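Local coordinates for protein DNA methyltransferase (Nicotiana tabacum, PDB 4ONQ) that probably transfers methyl groups from S-adenosylmethionine to carbon 5 of cytosines in DNA, this chain being the catalytic domain of a plant DRM-type methyltransferase, at residues F40-V45 against G81-L86; F92-L97 against T215-L220; Q133-I138 against V174-P179; D180-L185 against D202-L207. The protein carries 5 engineered substitutions. All blocks are in the same frame, centred on the assembly; numbering follows the deposited sequence.

How the contacts relate
All four contacts belong to the catalytic domain. Contact 1 pairs two strands of its large mixed sheet, and contact 2 fixes a loop to helix 213-220, which packs on that sheet. Their centres lie about 16 Å apart, and the Y41 hydroxyl joins them by a probable hydrogen bond to H219. Contacts 3 and 4, also about 16 Å apart between centres, meet where L177 reaches Y204. Contact 3 is the remote one, its centre about 34 Å from that of contact 1. Along the chain, contact 1 closes first; the two segments of contact 2 then bracket contacts 3 and 4, so the outlying part leaves the sheet and returns through helices 179-186, 200-208 and 213-220.

Contact 1: residues F40-V45 against G81-L86; sequences FYYENV and GYIHNL
F40 gives its backbone N-H to OD1 of N85, with N of F40 and OD1 of N85 2.7 Å apart. The bond is nearly straight (168°), although its donor stands somewhat off the plane of the amide. Asparagine suits this place because the other end of its side chain is also used: ND2 donates to the carbonyls of A34 and P38, which should fix the rotation of the amide. The F40 ring lies against the same group, CD2 of F40 3.4 Å from ND2 of N85, with the ring and amide planes inclined to each other.

Beyond this end the strands run antiparallel. Y42 with I83 and N44 with G81 are hydrogen-bonded pairs, whereas Y41 with H84 and E43 with Y82 are non-hydrogen-bonded ones. The latter four residues share one face, where Y41, Y82 and H84 form an aromatic cluster. With CG anti to its backbone N (chi1 -170°), Y41 reaches across to Y82; CZ of Y41 comes 3.4 Å from CD1 of Y82, the rings tilted 33° to one another. The Y41 hydroxyl comes nearer still to the Y82 ring and is hydrogen-bonded to ND1 of H219. The aliphatic part of E43 runs alongside Y82, CG of E43 lying 3.5 Å from CE1 of Y82. The E43 carboxylate forms a salt bridge with R80. CD1 of L86 adds apolar cover to Y41, 3.7 Å from CD1 of Y41.

Strand 39-45 sits between strand 79-84 and the parallel strand 309-312 in the Rossmann-like sheet of a class I methyltransferase. Helix 213-220 packs on the Y41 and Y82 face, and helices 50-59 and 337-352 pack on the face carrying I83 and F40.

Contact 2: residues F92-L97 against T215-L220; sequences FPLFPL and TVAYHL
L94 and A217 make the apolar part of this contact, both leucine methyls being turned to the alanine. CD2 of L94 is 3.6 Å from CB of A217. CD1 of L94 is 4.0 Å from CB of A217. Alanine fits because its single methyl lets the loop come close to the helix, while leucine is long enough to bridge the gap from a backbone that passes alongside. The same two residues also touch helix 242-249, L94 through R249 and A217 through A246.

The aromatic part belongs to Y218. A chi1 torsion of -179° carries its ring away from its own backbone N and out beside the loop, and the peptide joining F92 to P93 is what the ring meets. N of P93 lies at the ring edge and in its plane, 3.7 Å from CD1 of Y218; a proline nitrogen carries no hydrogen and can rest against carbon at no polar cost. The carbonyl carbon of F92 is likewise 3.7 Å from CD1 of Y218. Helix 213-220 follows, two residues on, a Gly-Asn-Ser sequence that resembles motif X of C5-methyltransferases, and this contact brings the chain after strand 79-84 against A217 and Y218 of the helix. A serine in place of Y218 would probably open a gap beside the F92-P93 peptide and take away the ring that F73 meets.

The polar links lie just beyond the helix. The hydroxyl of S221 is shared between the backbone N of F92 and the carbonyl of Y218, so the loop is held by hydrogen bonding near the last turn as well as by packing.

Contact 3: residues Q133-I138 against V174-P179; sequences QLTNRI and VAPLEP
T135, I138 and V174 form the close-packed side of this contact. CG2 of V174 is set between two atoms of the isoleucine, 3.7 Å from CG2 and 3.8 Å from CD1 of I138, and the two side chains cross at about a right angle. The valine torsion (chi1 -70°) turns CG2 into the position between its backbone N and carbonyl carbon, from which it faces the helix. Branched residues suit both places: each offers a broad apolar surface close to the backbone. I138 is further covered by V157 and Q160 of helix 151-164 and by L166, while V174 also touches W168 on the neighbouring strand of the two-stranded antiparallel sheet. One turn back, T135 slides past V174 in the opposite direction and presses its methyl in, CG2 of T135 standing 3.5 Å from O of V174. Its hydroxyl is bonded to the carbonyl of A132, so threonine serves the helix with one branch and the strand with the other.

The looser side lies around this core. CG2 of T135 is 4.3 Å from CD of P176. A water bridges the two backbones beside the T135-V174 approach, donating to O of T135 (2.9 Å) and accepting from N of V174 (2.8 Å).

The helix and strand segments run nearly antiparallel, their axes 8.3 Å apart, in the small lobe away from the main sheet, probably the region that corresponds to the target recognition domain of C5-methyltransferases. The joining is therefore by methyl packing and one bridging water, with no direct polar bond between residues 133-138 and 174-179.

Contact 4: residues D180-L185 against D202-L207; sequences DEVEML and DRYKSL
E183 and L207 bring the two backbones nearest, with CA atoms 7.0 Å apart, in helices that run almost parallel at 13° with axes 10.4 Å apart. The helices carry sequences resembling motif IX (179-186) and the start of motif X (200-208) of C5-methyltransferases, and the second leads straight on toward the sinefungin pocket.

The polar part is a salt bridge, OE2 of E183 to NH2 of R203, at 2.9 Å. The carboxylate oxygen comes to the edge of the guanidinium, near its plane, while the two flat groups are turned 52° against each other. Glutamate reaches the bridge because its chain is extended beyond CG; the arginine bends at chi2 and chi3 to bring its head back to the neighbouring helix. The T193 hydroxyl bonds to both OE2 and NH2, and OE1 takes the backbone N-H of N191, so both carboxylate oxygens of this buried side chain are satisfied. An alanine at E183 would probably leave the R203 charge without its mate and the N-H of N191 without its acceptor.

Nearer the backbones, the contact is apolar. L207 leans against the aliphatic stem of the glutamate, CD2 of L207 3.7 Å from CG of E183, which helps the buried acid pack like a hydrocarbon along its length. V182 meets the same leucine through CG1, 3.8 Å from CB of L207. A tyrosine suits position Y204 because its hydroxyl ties back to the carbonyl of L177 while its ring flanks the valine: CG2 of V182 approaches at the ring edge, 4.3 Å from CE2 of Y204.

Contact 1: residues F40-V45 against G81-L86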
# COMPACT_ATOMS: atom_id res chain seq x y z
N PHE A 40 -7.50 -3.68 14.34
CA PHE A 40 -7.30 -2.45 13.58
C PHE A 40 -5.92 -2.39 12.95
O PHE A 40 -4.95 -2.94 13.48
CB PHE A 40 -7.60 -1.20 14.40
CG PHE A 40 -6.53 -0.83 15.38
CD1 PHE A 40 -5.49 0.02 15.01
CD2 PHE A 40 -6.57 -1.29 16.69
CE1 PHE A 40 -4.51 0.38 15.91
CE2 PHE A 40 -5.58 -0.93 17.60
CZ PHE A 40 -4.55 -0.09 17.21
N TYR A 41 -5.85 -1.71 11.82
CA TYR A 41 -4.64 -1.63 11.02
C TYR A 41 -4.54 -0.21 10.48
O TYR A 41 -5.39 0.22 9.70
CB TYR A 41 -4.73 -2.64 9.89
CG TYR A 41 -3.46 -2.87 9.10
CD1 TYR A 41 -2.48 -3.76 9.55
CD2 TYR A 41 -3.26 -2.22 7.88
CE1 TYR A 41 -1.32 -3.98 8.81
CE2 TYR A 41 -2.12 -2.42 7.13
CZ TYR A 41 -1.16 -3.30 7.59
OH TYR A 41 -0.03 -3.49 6.83
N TYR A 42 -3.52 0.52 10.91
CA TYR A 42 -3.31 1.89 10.48
C TYR A 42 -1.96 2.03 9.78
O TYR A 42 -0.94 1.55 10.28
CB TYR A 42 -3.37 2.87 11.65
CG TYR A 42 -3.18 4.30 11.20
CD1 TYR A 42 -4.20 4.98 10.56
CD2 TYR A 42 -1.96 4.95 11.37
CE1 TYR A 42 -4.03 6.27 10.11
CE2 TYR A 42 -1.78 6.25 10.93
CZ TYR A 42 -2.82 6.90 10.30
OH TYR A 42 -2.67 8.19 9.84
N GLU A 43 -1.95 2.70 8.63
CA GLU A 43 -0.73 2.87 7.86
C GLU A 43 -0.36 4.34 7.72
O GLU A 43 -1.22 5.17 7.43
CB GLU A 43 -0.88 2.24 6.48
CG GLU A 43 0.31 2.46 5.55
CD GLU A 43 -0.06 3.26 4.31
OE1 GLU A 43 -1.11 3.94 4.32
OE2 GLU A 43 0.70 3.21 3.32
N ASN A 44 0.91 4.66 7.93
CA ASN A 44 1.37 6.02 7.68
C ASN A 44 2.79 6.02 7.13
O ASN A 44 3.51 5.03 7.25
CB ASN A 44 1.29 6.86 8.95
CG ASN A 44 0.76 8.26 8.68
OD1 ASN A 44 0.91 8.80 7.58
ND2 ASN A 44 0.11 8.84 9.68
N VAL A 45 3.18 7.13 6.51
CA VAL A 45 4.55 7.30 6.02
C VAL A 45 5.54 7.04 7.14
O VAL A 45 5.36 7.52 8.26
CB VAL A 45 4.77 8.72 5.48
CG1 VAL A 45 6.18 8.86 4.92
CG2 VAL A 45 3.74 9.05 4.42
N GLY A 81 5.15 2.94 8.35
CA GLY A 81 4.90 2.52 9.72
C GLY A 81 3.46 2.06 9.87
O GLY A 81 2.52 2.78 9.50
N TYR A 82 3.29 0.85 10.39
CA TYR A 82 1.96 0.28 10.59
C TYR A 82 1.65 0.09 12.07
O TYR A 82 2.34 -0.65 12.76
CB TYR A 82 1.83 -1.06 9.87
CG TYR A 82 2.16 -1.01 8.40
CD1 TYR A 82 1.18 -0.81 7.44
CD2 TYR A 82 3.47 -1.18 7.96
CE1 TYR A 82 1.49 -0.78 6.08
CE2 TYR A 82 3.79 -1.14 6.62
CZ TYR A 82 2.80 -0.94 5.68
OH TYR A 82 3.14 -0.90 4.35
N ILE A 83 0.62 0.76 12.56
CA ILE A 83 0.16 0.56 13.92
C ILE A 83 -1.00 -0.42 13.89
O ILE A 83 -2.00 -0.17 13.24
CB ILE A 83 -0.36 1.87 14.53
CG1 ILE A 83 0.70 2.97 14.42
CG2 ILE A 83 -0.78 1.65 15.99
CD1 ILE A 83 1.62 3.07 15.61
N HIS A 84 -0.87 -1.53 14.61
CA HIS A 84 -1.94 -2.52 14.61
C HIS A 84 -1.98 -3.36 15.88
O HIS A 84 -1.06 -3.32 16.69
CB HIS A 84 -1.83 -3.42 13.38
CG HIS A 84 -0.53 -4.15 13.28
ND1 HIS A 84 -0.33 -5.40 13.83
CD2 HIS A 84 0.65 -3.82 12.70
CE1 HIS A 84 0.90 -5.80 13.59
NE2 HIS A 84 1.52 -4.86 12.91
N ASN A 85 -3.06 -4.12 16.05
CA ASN A 85 -3.22 -5.00 17.19
C ASN A 85 -3.41 -6.46 16.76
O ASN A 85 -4.07 -7.24 17.44
CB ASN A 85 -4.38 -4.54 18.07
CG ASN A 85 -5.73 -4.59 17.34
OD1 ASN A 85 -5.79 -4.83 16.13
ND2 ASN A 85 -6.80 -4.37 18.09
N LEU A 86 -2.82 -6.81 15.62
CA LEU A 86 -2.91 -8.16 15.07
C LEU A 86 -1.88 -9.05 15.73
O LEU A 86 -0.86 -8.56 16.22
CB LEU A 86 -2.63 -8.13 13.57
CG LEU A 86 -3.49 -7.20 12.73
CD1 LEU A 86 -2.87 -6.96 11.36
CD2 LEU A 86 -4.89 -7.78 12.60

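Contact 2: residues F92-L97 against T215-L220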
# COMPACT_ATOMS: atom_id res chain seq x y z
N PHE A 92 2.05 -15.58 6.72
CA PHE A 92 2.50 -16.17 5.46
C PHE A 92 2.30 -15.16 4.32
O PHE A 92 1.38 -14.35 4.37
CB PHE A 92 1.77 -17.49 5.18
CG PHE A 92 0.27 -17.38 5.16
CD1 PHE A 92 -0.41 -17.14 3.97
CD2 PHE A 92 -0.47 -17.54 6.32
CE1 PHE A 92 -1.79 -17.04 3.95
CE2 PHE A 92 -1.86 -17.44 6.31
CZ PHE A 92 -2.52 -17.20 5.12
N PRO A 93 3.19 -15.19 3.32
CA PRO A 93 3.07 -14.26 2.20
C PRO A 93 2.13 -14.76 1.10
O PRO A 93 1.80 -15.94 1.06
CB PRO A 93 4.49 -14.19 1.66
CG PRO A 93 5.06 -15.54 1.95
CD PRO A 93 4.43 -15.98 3.26
N LEU A 94 1.70 -13.85 0.24
CA LEU A 94 0.95 -14.18 -0.95
C LEU A 94 1.88 -14.90 -1.92
O LEU A 94 3.05 -14.55 -2.04
CB LEU A 94 0.44 -12.89 -1.60
CG LEU A 94 -1.06 -12.61 -1.71
CD1 LEU A 94 -1.81 -13.15 -0.52
CD2 LEU A 94 -1.30 -11.11 -1.86
N PHE A 95 1.39 -15.89 -2.64
CA PHE A 95 2.25 -16.65 -3.51
C PHE A 95 1.71 -16.70 -4.94
O PHE A 95 0.54 -16.68 -5.13
CB PHE A 95 2.53 -18.03 -2.91
CG PHE A 95 3.69 -18.72 -3.53
CD1 PHE A 95 4.95 -18.60 -3.01
CD2 PHE A 95 3.53 -19.47 -4.68
CE1 PHE A 95 6.01 -19.21 -3.63
CE2 PHE A 95 4.60 -20.07 -5.29
CZ PHE A 95 5.83 -19.95 -4.76
N PRO A 96 2.57 -16.65 -5.95
CA PRO A 96 4.04 -16.56 -5.82
C PRO A 96 4.53 -15.19 -5.40
O PRO A 96 3.83 -14.19 -5.59
CB PRO A 96 4.54 -16.90 -7.23
CG PRO A 96 3.43 -16.49 -8.12
CD PRO A 96 2.16 -16.75 -7.36
N LEU A 97 5.71 -15.15 -4.80
CA LEU A 97 6.31 -13.89 -4.40
C LEU A 97 6.48 -13.00 -5.62
O LEU A 97 6.74 -13.47 -6.73
CB LEU A 97 7.64 -14.14 -3.72
CG LEU A 97 7.51 -15.04 -2.48
CD1 LEU A 97 8.89 -15.40 -1.96
CD2 LEU A 97 6.68 -14.35 -1.41
N THR A 215 2.59 -6.57 0.95
CA THR A 215 3.01 -6.21 2.30
C THR A 215 1.83 -6.32 3.28
O THR A 215 1.87 -7.04 4.30
CB THR A 215 3.56 -4.75 2.32
OG1 THR A 215 4.53 -4.58 1.27
CG2 THR A 215 4.21 -4.41 3.65
N VAL A 216 0.78 -5.58 2.95
CA VAL A 216 -0.43 -5.58 3.75
C VAL A 216 -0.99 -6.99 3.92
O VAL A 216 -1.41 -7.38 5.01
CB VAL A 216 -1.50 -4.67 3.13
CG1 VAL A 216 -2.80 -4.77 3.92
CG2 VAL A 216 -1.00 -3.24 3.08
N ALA A 217 -0.98 -7.77 2.84
CA ALA A 217 -1.52 -9.12 2.89
C ALA A 217 -0.67 -9.99 3.80
O ALA A 217 -1.20 -10.84 4.52
CB ALA A 217 -1.58 -9.73 1.50
N TYR A 218 0.64 -9.77 3.77
CA TYR A 218 1.52 -10.48 4.69
C TYR A 218 1.12 -10.20 6.13
O TYR A 218 1.10 -11.11 6.95
CB TYR A 218 2.98 -10.09 4.47
CG TYR A 218 3.96 -10.82 5.37
CD1 TYR A 218 4.24 -12.17 5.18
CD2 TYR A 218 4.62 -10.15 6.39
CE1 TYR A 218 5.15 -12.83 5.99
CE2 TYR A 218 5.52 -10.81 7.21
CZ TYR A 218 5.78 -12.15 7.00
OH TYR A 218 6.68 -12.79 7.82
N HIS A 219 0.77 -8.95 6.43
CA HIS A 219 0.30 -8.67 7.80
C HIS A 219 -1.09 -9.24 8.13
O HIS A 219 -1.31 -9.76 9.22
CB HIS A 219 0.38 -7.18 8.12
CG HIS A 219 1.76 -6.62 7.97
ND1 HIS A 219 1.99 -5.28 7.71
CD2 HIS A 219 2.97 -7.20 8.03
CE1 HIS A 219 3.29 -5.07 7.62
NE2 HIS A 219 3.91 -6.22 7.81
N LEU A 220 -2.02 -9.16 7.18
CA LEU A 220 -3.40 -9.59 7.42
C LEU A 220 -3.59 -11.10 7.34
O LEU A 220 -4.65 -11.61 7.67
CB LEU A 220 -4.36 -8.91 6.43
CG LEU A 220 -4.45 -7.38 6.45
CD1 LEU A 220 -5.42 -6.87 5.38
CD2 LEU A 220 -4.86 -6.90 7.82

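Contact 3: residues Q133-I138 against V174-P179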
# COMPACT_ATOMS: atom_id res chain seq x y z
N GLN A 133 9.78 16.35 -21.57
CA GLN A 133 10.89 17.29 -21.59
C GLN A 133 12.11 16.69 -20.90
O GLN A 133 13.22 16.71 -21.44
CB GLN A 133 10.47 18.59 -20.91
CG GLN A 133 11.34 19.78 -21.24
CD GLN A 133 12.57 19.84 -20.38
OE1 GLN A 133 13.65 20.20 -20.84
NE2 GLN A 133 12.42 19.49 -19.10
N LEU A 134 11.90 16.14 -19.71
CA LEU A 134 12.98 15.52 -18.95
C LEU A 134 13.60 14.31 -19.65
O LEU A 134 14.83 14.21 -19.73
CB LEU A 134 12.46 15.12 -17.57
CG LEU A 134 13.40 14.32 -16.68
CD1 LEU A 134 14.66 15.11 -16.35
CD2 LEU A 134 12.66 13.92 -15.41
N THR A 135 12.77 13.41 -20.17
CA THR A 135 13.30 12.22 -20.83
C THR A 135 14.01 12.61 -22.13
O THR A 135 14.90 11.91 -22.61
CB THR A 135 12.21 11.14 -21.10
OG1 THR A 135 11.18 11.67 -21.95
CG2 THR A 135 11.61 10.64 -19.81
N ASN A 136 13.61 13.75 -22.69
CA ASN A 136 14.32 14.33 -23.82
C ASN A 136 15.71 14.80 -23.38
O ASN A 136 16.71 14.50 -24.04
CB ASN A 136 13.53 15.49 -24.41
CG ASN A 136 14.05 15.91 -25.76
OD1 ASN A 136 14.50 15.09 -26.55
ND2 ASN A 136 13.98 17.21 -26.04
N ARG A 137 15.76 15.54 -22.28
CA ARG A 137 17.04 15.99 -21.74
C ARG A 137 17.97 14.80 -21.51
O ARG A 137 19.16 14.87 -21.81
CB ARG A 137 16.87 16.78 -20.44
CG ARG A 137 16.05 18.07 -20.56
CD ARG A 137 16.38 18.86 -21.82
NE ARG A 137 17.81 19.12 -21.97
CZ ARG A 137 18.36 19.72 -23.02
NH1 ARG A 137 17.59 20.14 -24.02
NH2 ARG A 137 19.67 19.92 -23.06
N ILE A 138 17.42 13.70 -21.00
CA ILE A 138 18.22 12.51 -20.70
C ILE A 138 18.71 11.85 -21.99
O ILE A 138 19.90 11.51 -22.12
CB ILE A 138 17.43 11.52 -19.82
CG1 ILE A 138 17.22 12.12 -18.43
CG2 ILE A 138 18.16 10.20 -19.71
CD1 ILE A 138 16.47 11.22 -17.49
N VAL A 174 14.76 6.59 -21.78
CA VAL A 174 14.13 6.29 -20.50
C VAL A 174 12.69 6.74 -20.56
O VAL A 174 12.33 7.61 -21.36
CB VAL A 174 14.81 6.99 -19.31
CG1 VAL A 174 16.19 6.39 -19.05
CG2 VAL A 174 14.88 8.48 -19.54
N ALA A 175 11.87 6.17 -19.69
CA ALA A 175 10.45 6.46 -19.66
C ALA A 175 9.94 6.37 -18.24
O ALA A 175 10.46 5.60 -17.43
CB ALA A 175 9.70 5.50 -20.56
N PRO A 176 8.91 7.15 -17.92
CA PRO A 176 8.24 6.88 -16.65
C PRO A 176 7.49 5.55 -16.73
O PRO A 176 7.21 5.08 -17.84
CB PRO A 176 7.26 8.04 -16.51
CG PRO A 176 6.99 8.49 -17.93
CD PRO A 176 8.27 8.24 -18.69
N LEU A 177 7.20 4.94 -15.58
CA LEU A 177 6.38 3.74 -15.55
C LEU A 177 5.00 4.01 -16.13
O LEU A 177 4.40 5.06 -15.86
CB LEU A 177 6.22 3.25 -14.11
CG LEU A 177 7.51 2.86 -13.40
CD1 LEU A 177 7.29 2.87 -11.90
CD2 LEU A 177 7.98 1.48 -13.88
N GLU A 178 4.48 3.09 -16.93
CA GLU A 178 3.10 3.17 -17.38
C GLU A 178 2.22 2.57 -16.28
O GLU A 178 2.68 1.74 -15.49
CB GLU A 178 2.91 2.43 -18.71
CG GLU A 178 3.57 3.12 -19.92
CD GLU A 178 2.91 4.46 -20.28
OE1 GLU A 178 1.66 4.55 -20.29
OE2 GLU A 178 3.66 5.43 -20.56
N PRO A 179 0.95 3.00 -16.20
CA PRO A 179 0.03 2.56 -15.14
C PRO A 179 -0.09 1.05 -14.92
O PRO A 179 -0.22 0.66 -13.77
CB PRO A 179 -1.31 3.16 -15.58
CG PRO A 179 -0.94 4.38 -16.35
CD PRO A 179 0.34 4.04 -17.06
O HOH W 1 15.54 9.10 -22.72

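Contact 4: residues D180-L185 against D202-L207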
# COMPACT_ATOMS: atom_id res chain seq x y z
N ASP A 180 -0.05 0.21 -15.96
CA ASP A 180 -0.11 -1.24 -15.74
C ASP A 180 1.10 -1.75 -14.94
O ASP A 180 0.97 -2.63 -14.08
CB ASP A 180 -0.28 -2.02 -17.04
CG ASP A 180 0.92 -1.91 -17.96
OD1 ASP A 180 1.35 -0.78 -18.24
OD2 ASP A 180 1.45 -2.97 -18.39
N GLU A 181 2.27 -1.17 -15.20
CA GLU A 181 3.49 -1.52 -14.47
C GLU A 181 3.37 -1.13 -13.00
O GLU A 181 3.74 -1.92 -12.12
CB GLU A 181 4.72 -0.87 -15.12
CG GLU A 181 4.88 -1.27 -16.58
CD GLU A 181 5.93 -0.47 -17.34
OE1 GLU A 181 6.20 0.71 -17.00
OE2 GLU A 181 6.50 -1.03 -18.30
N VAL A 182 2.85 0.06 -12.74
CA VAL A 182 2.62 0.51 -11.37
C VAL A 182 1.60 -0.41 -10.67
O VAL A 182 1.81 -0.82 -9.53
CB VAL A 182 2.12 1.98 -11.31
CG1 VAL A 182 1.92 2.42 -9.86
CG2 VAL A 182 3.09 2.91 -12.02
N GLU A 183 0.52 -0.73 -11.37
CA GLU A 183 -0.50 -1.64 -10.85
C GLU A 183 0.12 -2.96 -10.41
O GLU A 183 -0.18 -3.46 -9.33
CB GLU A 183 -1.55 -1.94 -11.91
CG GLU A 183 -2.62 -0.87 -12.05
CD GLU A 183 -3.52 -1.12 -13.24
OE1 GLU A 183 -3.17 -2.00 -14.07
OE2 GLU A 183 -4.56 -0.43 -13.36
N MET A 184 1.00 -3.51 -11.24
CA MET A 184 1.56 -4.79 -10.86
C MET A 184 2.59 -4.64 -9.74
O MET A 184 2.70 -5.52 -8.88
CB MET A 184 2.10 -5.55 -12.06
CG MET A 184 3.41 -5.07 -12.58
SD MET A 184 4.58 -6.43 -12.49
CE MET A 184 5.43 -6.04 -10.98
N LEU A 185 3.33 -3.53 -9.73
CA LEU A 185 4.30 -3.31 -8.66
C LEU A 185 3.61 -3.22 -7.30
O LEU A 185 4.15 -3.66 -6.29
CB LEU A 185 5.13 -2.05 -8.93
CG LEU A 185 6.15 -2.16 -10.05
CD1 LEU A 185 6.78 -0.81 -10.32
CD2 LEU A 185 7.20 -3.21 -9.73
N ASP A 202 -5.00 10.76 -12.97
CA ASP A 202 -5.71 10.28 -11.80
C ASP A 202 -5.41 8.81 -11.51
O ASP A 202 -5.46 8.38 -10.36
CB ASP A 202 -7.22 10.48 -11.95
CG ASP A 202 -7.69 11.80 -11.37
OD1 ASP A 202 -6.97 12.37 -10.53
OD2 ASP A 202 -8.80 12.25 -11.74
N ARG A 203 -5.13 8.03 -12.55
CA ARG A 203 -4.68 6.66 -12.35
C ARG A 203 -3.42 6.71 -11.51
O ARG A 203 -3.29 6.02 -10.49
CB ARG A 203 -4.36 5.98 -13.69
CG ARG A 203 -5.54 5.51 -14.51
CD ARG A 203 -5.39 4.02 -14.76
NE ARG A 203 -5.03 3.66 -16.12
CZ ARG A 203 -4.57 2.46 -16.47
NH1 ARG A 203 -4.26 2.20 -17.73
NH2 ARG A 203 -4.40 1.52 -15.53
N TYR A 204 -2.48 7.56 -11.92
CA TYR A 204 -1.23 7.71 -11.17
C TYR A 204 -1.45 8.24 -9.76
O TYR A 204 -0.79 7.79 -8.83
CB TYR A 204 -0.26 8.64 -11.88
CG TYR A 204 0.39 8.05 -13.10
CD1 TYR A 204 0.15 8.59 -14.36
CD2 TYR A 204 1.27 6.97 -13.00
CE1 TYR A 204 0.76 8.07 -15.48
CE2 TYR A 204 1.88 6.44 -14.12
CZ TYR A 204 1.62 7.00 -15.36
OH TYR A 204 2.21 6.51 -16.50
N LYS A 205 -2.36 9.14 -9.58
CA LYS A 205 -2.63 9.64 -8.27
C LYS A 205 -3.25 8.62 -7.35
O LYS A 205 -2.90 8.53 -6.23
CB LYS A 205 -3.47 10.87 -8.40
CG LYS A 205 -3.82 11.52 -7.11
CD LYS A 205 -4.84 12.62 -7.29
CE LYS A 205 -5.04 13.47 -6.05
NZ LYS A 205 -6.02 12.96 -5.08
N SER A 206 -4.17 7.83 -7.85
CA SER A 206 -4.79 6.79 -7.03
C SER A 206 -3.83 5.64 -6.71
O SER A 206 -3.87 5.07 -5.62
CB SER A 206 -6.07 6.27 -7.68
OG SER A 206 -7.09 7.26 -7.67
N LEU A 207 -2.98 5.29 -7.67
CA LEU A 207 -2.01 4.23 -7.44
C LEU A 207 -0.91 4.70 -6.49
O LEU A 207 -0.55 4.00 -5.53
CB LEU A 207 -1.42 3.75 -8.77
CG LEU A 207 -2.37 2.94 -9.66
CD1 LEU A 207 -1.93 2.98 -11.14
CD2 LEU A 207 -2.45 1.51 -9.18